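Local atomic coordinates of monopolin complex subunit CSM1 (Candida glabrata, PDB entry 6MJC), a protein that is a subunit of the monopolin complex and binds a peptide of the kinetochore protein Dsn1, consistent with a role in recruiting monopolin to kinetochores during chromosome segregation. Residues D11-L16 with Y46-V51; G42-K47 with K84-Y89. All blocks are in the same frame, centred on the assembly; numbering follows the deposited sequence.

Interaction 1 of 2, residues D11-L16 with Y46-V51; sequences DLFEHL and YKLGFV
The ring of F13 reaches from the last turn of helix 5-13 to strand 44-52 and is met there by L48 and Y46. L48 lays its CD1 methyl over one face of the phenyl ring, a CH-pi contact with CD1 3.9 Å from the ring centroid of F13 and 24° off the ring normal. The methyl sits toward the rim, where L48 CD1 is 3.6 Å from F13 CZ. Y46 arrives from the opposite direction and meets the ring at its edge, in plane, its OH 3.5 Å from F13 CZ. This is van der Waals packing; the polar partner of the buried hydroxyl is Q37 OE1. The phenyl ring extends across because CG lies anti to the backbone N of F13 (chi1 -168°). A side chain as long as phenylalanine's spans much of the 10.2 Å between the CA atoms of F13 and L48, and its flat face takes the leucine methyl.

The outer side of the helix end is looser and more polar. There the chain leaves through a type I turn, F13 to L16, and exposed H15 folds back so that its ND1 donates to D11 O at 2.8 Å.

In the fold, F13 also touches V19 of strand 19-26 and L101 of helix 101-113, while L48 packs on V65 of the adjacent strand 63-69; the phenyl ring thus fills a junction between two helices and the sheet.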
loop_
_atom_site.group_PDB
_atom_site.type_symbol
_atom_site.label_atom_id
_atom_site.label_comp_id
_atom_site.label_asym_id
_atom_site.label_seq_id
_atom_site.Cartn_x
_atom_site.Cartn_y
_atom_site.Cartn_z
ATOM N N ASP A 11 1.459 -13.056 -1.934
ATOM C CA ASP A 11 1.457 -13.799 -3.197
ATOM C C ASP A 11 0.119 -13.669 -3.915
ATOM O O ASP A 11 0.058 -13.604 -5.147
ATOM C CB ASP A 11 1.767 -15.275 -2.938
ATOM C CG ASP A 11 3.213 -15.514 -2.638
ATOM O OD1 ASP A 11 3.984 -14.537 -2.727
ATOM O OD2 ASP A 11 3.568 -16.667 -2.310
ATOM N N LEU A 12 -0.972 -13.708 -3.167
ATOM C CA LEU A 12 -2.263 -13.508 -3.792
ATOM C C LEU A 12 -2.459 -12.046 -4.173
ATOM O O LEU A 12 -3.001 -11.755 -5.240
ATOM C CB LEU A 12 -3.357 -14.012 -2.864
ATOM C CG LEU A 12 -3.180 -15.493 -2.465
ATOM C CD1 LEU A 12 -4.472 -15.771 -1.611
ATOM C CD2 LEU A 12 -2.950 -16.509 -3.538
ATOM N N PHE A 13 -1.981 -11.107 -3.345
ATOM C CA PHE A 13 -2.192 -9.692 -3.653
ATOM C C PHE A 13 -1.565 -9.315 -4.994
ATOM O O PHE A 13 -2.168 -8.566 -5.785
ATOM C CB PHE A 13 -1.638 -8.799 -2.540
ATOM C CG PHE A 13 -2.088 -7.364 -2.657
ATOM C CD1 PHE A 13 -3.272 -6.954 -2.101
ATOM C CD2 PHE A 13 -1.353 -6.458 -3.367
ATOM C CE1 PHE A 13 -3.711 -5.682 -2.226
ATOM C CE2 PHE A 13 -1.778 -5.162 -3.513
ATOM C CZ PHE A 13 -2.973 -4.766 -2.936
ATOM N N GLU A 14 -0.399 -9.899 -5.309
ATOM C CA GLU A 14 0.321 -9.564 -6.530
ATOM C C GLU A 14 -0.406 -10.000 -7.782
ATOM O O GLU A 14 -0.055 -9.537 -8.869
ATOM C CB GLU A 14 1.728 -10.182 -6.524
ATOM C CG GLU A 14 1.820 -11.689 -6.541
ATOM C CD GLU A 14 3.259 -12.176 -6.430
ATOM O OE1 GLU A 14 3.474 -13.408 -6.355
ATOM O OE2 GLU A 14 4.172 -11.320 -6.419
ATOM N N HIS A 15 -1.363 -10.927 -7.678
ATOM C CA HIS A 15 -2.077 -11.406 -8.846
ATOM C C HIS A 15 -3.476 -10.806 -8.953
ATOM O O HIS A 15 -4.289 -11.293 -9.751
ATOM C CB HIS A 15 -2.175 -12.936 -8.810
ATOM C CG HIS A 15 -0.862 -13.649 -8.989
ATOM N ND1 HIS A 15 -0.133 -14.146 -7.929
ATOM C CD2 HIS A 15 -0.132 -13.911 -10.097
ATOM C CE1 HIS A 15 0.973 -14.709 -8.382
ATOM N NE2 HIS A 15 0.996 -14.584 -9.695
ATOM N N LEU A 16 -3.801 -9.809 -8.129
ATOM C CA LEU A 16 -5.108 -9.168 -8.210
ATOM C C LEU A 16 -5.246 -8.397 -9.516
ATOM O O LEU A 16 -4.262 -7.945 -10.093
ATOM C CB LEU A 16 -5.307 -8.213 -7.038
ATOM C CG LEU A 16 -5.581 -8.844 -5.678
ATOM C CD1 LEU A 16 -5.604 -7.780 -4.602
ATOM C CD2 LEU A 16 -6.872 -9.591 -5.692
ATOM N N TYR A 46 2.019 2.924 -4.958
ATOM C CA TYR A 46 2.077 2.885 -3.500
ATOM C C TYR A 46 2.901 1.690 -3.062
ATOM O O TYR A 46 3.125 0.739 -3.816
ATOM C CB TYR A 46 0.669 2.838 -2.872
ATOM C CG TYR A 46 -0.222 1.671 -3.283
ATOM C CD1 TYR A 46 -0.225 0.498 -2.544
ATOM C CD2 TYR A 46 -1.074 1.760 -4.362
ATOM C CE1 TYR A 46 -1.054 -0.597 -2.904
ATOM C CE2 TYR A 46 -1.903 0.670 -4.738
ATOM C CZ TYR A 46 -1.890 -0.483 -3.996
ATOM O OH TYR A 46 -2.710 -1.557 -4.317
ATOM N N LYS A 47 3.308 1.731 -1.809
ATOM C CA LYS A 47 4.021 0.639 -1.156
ATOM C C LYS A 47 3.121 0.091 -0.062
ATOM O O LYS A 47 2.477 0.868 0.638
ATOM C CB LYS A 47 5.326 1.207 -0.586
ATOM C CG LYS A 47 6.283 0.236 0.027
ATOM C CD LYS A 47 7.474 1.101 0.528
ATOM C CE LYS A 47 8.431 0.254 1.291
ATOM N NZ LYS A 47 9.479 1.112 1.841
ATOM N N LEU A 48 3.012 -1.239 0.034
ATOM C CA LEU A 48 2.333 -1.907 1.139
ATOM C C LEU A 48 3.374 -2.577 2.020
ATOM O O LEU A 48 4.304 -3.230 1.526
ATOM C CB LEU A 48 1.345 -2.966 0.644
ATOM C CG LEU A 48 0.058 -2.445 0.004
ATOM C CD1 LEU A 48 -0.820 -3.607 -0.236
ATOM C CD2 LEU A 48 -0.638 -1.385 0.863
ATOM N N GLY A 49 3.172 -2.476 3.314
ATOM C CA GLY A 49 3.935 -3.241 4.268
ATOM C C GLY A 49 3.060 -4.157 5.089
ATOM O O GLY A 49 2.038 -3.727 5.622
ATOM N N PHE A 50 3.441 -5.417 5.174
ATOM C CA PHE A 50 2.784 -6.393 6.031
ATOM C C PHE A 50 3.732 -6.631 7.203
ATOM O O PHE A 50 4.727 -7.351 7.071
ATOM C CB PHE A 50 2.453 -7.673 5.258
ATOM C CG PHE A 50 1.412 -7.479 4.177
ATOM C CD1 PHE A 50 0.063 -7.448 4.476
ATOM C CD2 PHE A 50 1.788 -7.315 2.864
ATOM C CE1 PHE A 50 -0.881 -7.264 3.474
ATOM C CE2 PHE A 50 0.847 -7.138 1.866
ATOM C CZ PHE A 50 -0.489 -7.114 2.174
ATOM N N VAL A 51 3.365 -6.113 8.363
ATOM C CA VAL A 51 4.269 -5.944 9.484
ATOM C C VAL A 51 3.807 -6.832 10.618
ATOM O O VAL A 51 2.630 -6.807 11.004
ATOM C CB VAL A 51 4.340 -4.458 9.917
ATOM C CG1 VAL A 51 5.119 -4.327 11.199
ATOM C CG2 VAL A 51 4.932 -3.653 8.838
#

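Interaction 2 of 2, residues G42-K47 with K84-Y89; sequences GIMDYK and KKLPDY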
loop_
_atom_site.group_PDB
_atom_site.type_symbol
_atom_site.label_atom_id
_atom_site.label_comp_id
_atom_site.label_asym_id
_atom_site.label_seq_id
_atom_site.Cartn_x
_atom_site.Cartn_y
_atom_site.Cartn_z
ATOM N N GLY A 42 -6.554 6.070 -14.526
ATOM C CA GLY A 42 -5.609 6.653 -13.593
ATOM C C GLY A 42 -4.736 5.587 -12.995
ATOM O O GLY A 42 -5.148 4.431 -12.846
ATOM N N ILE A 43 -3.501 5.956 -12.683
ATOM C CA ILE A 43 -2.557 5.046 -12.055
ATOM C C ILE A 43 -2.084 5.656 -10.747
ATOM O O ILE A 43 -1.680 6.827 -10.707
ATOM C CB ILE A 43 -1.357 4.740 -12.965
ATOM C CG1 ILE A 43 -1.795 3.893 -14.157
ATOM C CG2 ILE A 43 -0.281 4.019 -12.165
ATOM C CD1 ILE A 43 -0.687 3.615 -15.157
ATOM N N MET A 44 -2.051 4.833 -9.708
ATOM C CA MET A 44 -1.509 5.185 -8.414
ATOM C C MET A 44 -0.405 4.204 -8.048
ATOM O O MET A 44 -0.579 2.983 -8.181
ATOM C CB MET A 44 -2.615 5.165 -7.372
ATOM C CG MET A 44 -2.169 5.531 -5.996
ATOM S SD MET A 44 -1.856 7.321 -5.919
ATOM C CE MET A 44 -1.157 7.301 -4.306
ATOM N N ASP A 45 0.741 4.750 -7.658
ATOM C CA ASP A 45 1.822 3.957 -7.116
ATOM C C ASP A 45 1.800 4.056 -5.600
ATOM O O ASP A 45 1.589 5.134 -5.015
ATOM C CB ASP A 45 3.191 4.390 -7.666
ATOM C CG ASP A 45 3.441 3.920 -9.085
ATOM O OD1 ASP A 45 3.853 2.761 -9.292
ATOM O OD2 ASP A 45 3.254 4.727 -10.002
ATOM N N TYR A 46 2.019 2.924 -4.958
ATOM C CA TYR A 46 2.077 2.885 -3.500
ATOM C C TYR A 46 2.901 1.690 -3.062
ATOM O O TYR A 46 3.125 0.739 -3.816
ATOM C CB TYR A 46 0.669 2.838 -2.872
ATOM C CG TYR A 46 -0.222 1.671 -3.283
ATOM C CD1 TYR A 46 -0.225 0.498 -2.544
ATOM C CD2 TYR A 46 -1.074 1.760 -4.362
ATOM C CE1 TYR A 46 -1.054 -0.597 -2.904
ATOM C CE2 TYR A 46 -1.903 0.670 -4.738
ATOM C CZ TYR A 46 -1.890 -0.483 -3.996
ATOM O OH TYR A 46 -2.710 -1.557 -4.317
ATOM N N LYS A 47 3.308 1.731 -1.809
ATOM C CA LYS A 47 4.021 0.639 -1.156
ATOM C C LYS A 47 3.121 0.091 -0.062
ATOM O O LYS A 47 2.477 0.868 0.638
ATOM C CB LYS A 47 5.326 1.207 -0.586
ATOM C CG LYS A 47 6.283 0.236 0.027
ATOM C CD LYS A 47 7.474 1.101 0.528
ATOM C CE LYS A 47 8.431 0.254 1.291
ATOM N NZ LYS A 47 9.479 1.112 1.841
ATOM N N LYS A 84 -8.638 14.728 -7.429
ATOM C CA LYS A 84 -10.074 14.868 -7.632
ATOM C C LYS A 84 -10.783 13.558 -7.364
ATOM O O LYS A 84 -11.917 13.545 -6.876
ATOM C CB LYS A 84 -10.389 15.294 -9.063
ATOM C CG LYS A 84 -9.959 16.664 -9.485
ATOM C CD LYS A 84 -10.375 16.912 -10.967
ATOM C CE LYS A 84 -9.485 17.941 -11.655
ATOM N NZ LYS A 84 -9.762 18.055 -13.120
ATOM N N LYS A 85 -10.129 12.444 -7.676
ATOM C CA LYS A 85 -10.818 11.164 -7.742
ATOM C C LYS A 85 -10.721 10.421 -6.426
ATOM O O LYS A 85 -11.667 9.726 -6.040
ATOM C CB LYS A 85 -10.236 10.283 -8.862
ATOM C CG LYS A 85 -10.448 10.840 -10.266
ATOM C CD LYS A 85 -10.397 9.769 -11.364
ATOM C CE LYS A 85 -8.991 9.492 -11.852
ATOM N NZ LYS A 85 -8.987 8.569 -13.023
ATOM N N LEU A 86 -9.541 10.561 -5.703
ATOM C CA LEU A 86 -9.398 9.733 -4.524
ATOM C C LEU A 86 -9.658 10.527 -3.244
ATOM O O LEU A 86 -9.433 11.740 -3.191
ATOM C CB LEU A 86 -7.994 9.129 -4.418
ATOM C CG LEU A 86 -7.320 8.542 -5.658
ATOM C CD1 LEU A 86 -6.060 7.775 -5.156
ATOM C CD2 LEU A 86 -8.081 7.724 -6.567
ATOM N N PRO A 87 -10.032 9.825 -2.175
ATOM C CA PRO A 87 -10.227 10.495 -0.893
ATOM C C PRO A 87 -8.907 10.998 -0.316
ATOM O O PRO A 87 -7.830 10.474 -0.600
ATOM C CB PRO A 87 -10.871 9.420 -0.005
ATOM C CG PRO A 87 -10.642 8.116 -0.710
ATOM C CD PRO A 87 -10.466 8.413 -2.158
ATOM N N ASP A 88 -9.007 12.072 0.470
ATOM C CA ASP A 88 -7.801 12.700 1.046
ATOM C C ASP A 88 -6.895 11.689 1.746
ATOM O O ASP A 88 -5.655 11.813 1.729
ATOM C CB ASP A 88 -8.186 13.771 2.081
ATOM C CG ASP A 88 -8.815 15.011 1.472
ATOM O OD1 ASP A 88 -8.831 15.112 0.232
ATOM O OD2 ASP A 88 -9.287 15.888 2.240
ATOM N N TYR A 89 -7.484 10.695 2.410
ATOM C CA TYR A 89 -6.628 9.810 3.203
ATOM C C TYR A 89 -5.720 8.936 2.368
ATOM O O TYR A 89 -4.709 8.426 2.898
ATOM C CB TYR A 89 -7.468 8.961 4.135
ATOM C CG TYR A 89 -8.556 8.160 3.501
ATOM C CD1 TYR A 89 -8.280 7.015 2.780
ATOM C CD2 TYR A 89 -9.878 8.534 3.656
ATOM C CE1 TYR A 89 -9.310 6.265 2.192
ATOM C CE2 TYR A 89 -10.916 7.763 3.105
ATOM C CZ TYR A 89 -10.622 6.655 2.371
ATOM O OH TYR A 89 -11.660 5.951 1.814
#
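K85, in the last turn of helix 76-85, sends its long side chain to G42, just ahead of strand 44-52. The chain bends at chi3 (-86°), which brings NZ alongside the glycine, 3.8 Å from G42 N and 3.9 Å from G42 CA. No bond joins the two: the ammonium group donates instead to L112 O, and weakly to N41 O. With no side chain of its own, G42 lets the lysine end lie close to the backbone, and lysine suits this partly exposed place because its methylene chain can span the distance while its charge meets carbonyl oxygens.

L86 follows as the first residue to leave helical geometry, and here the contact turns apolar. Its CD1 lies 4.3 Å from M44 SD, a loose van der Waals approach between two buried side chains, for which leucine and the flexible, unbranched methionine are well suited. Beyond it P87 leads into the short 3-10 segment, with its CB over one face of the Y89 ring.

Around this contact, L86 rests on S111 and L112 of helix 101-113, and M44 on Y67 and P69 of strand 63-69, so L86, just past helix 76-85, is packed between helix 101-113 and M44 of strand 44-52.

Both contacts draw on strand 44-52, the middle strand of the antiparallel sheet, but near different parts of it: their centres lie 16 Å apart. Interaction 1 belongs to the core, with all three of its touching residues buried: a leucine methyl on a ring face and a tyrosine hydroxyl at the ring edge. Interaction 2 is partly buried and mixed, an apolar pair beside a lysine whose charge is met by backbone oxygens. Y46 falls in both strand segments yet makes its contact in interaction 1 alone. Helix 101-113 borders both sites: its L101 touches F13, and its S111 and L112 touch L86. Strand 44-52 meets the bound peptide through other residues, K47 and V51.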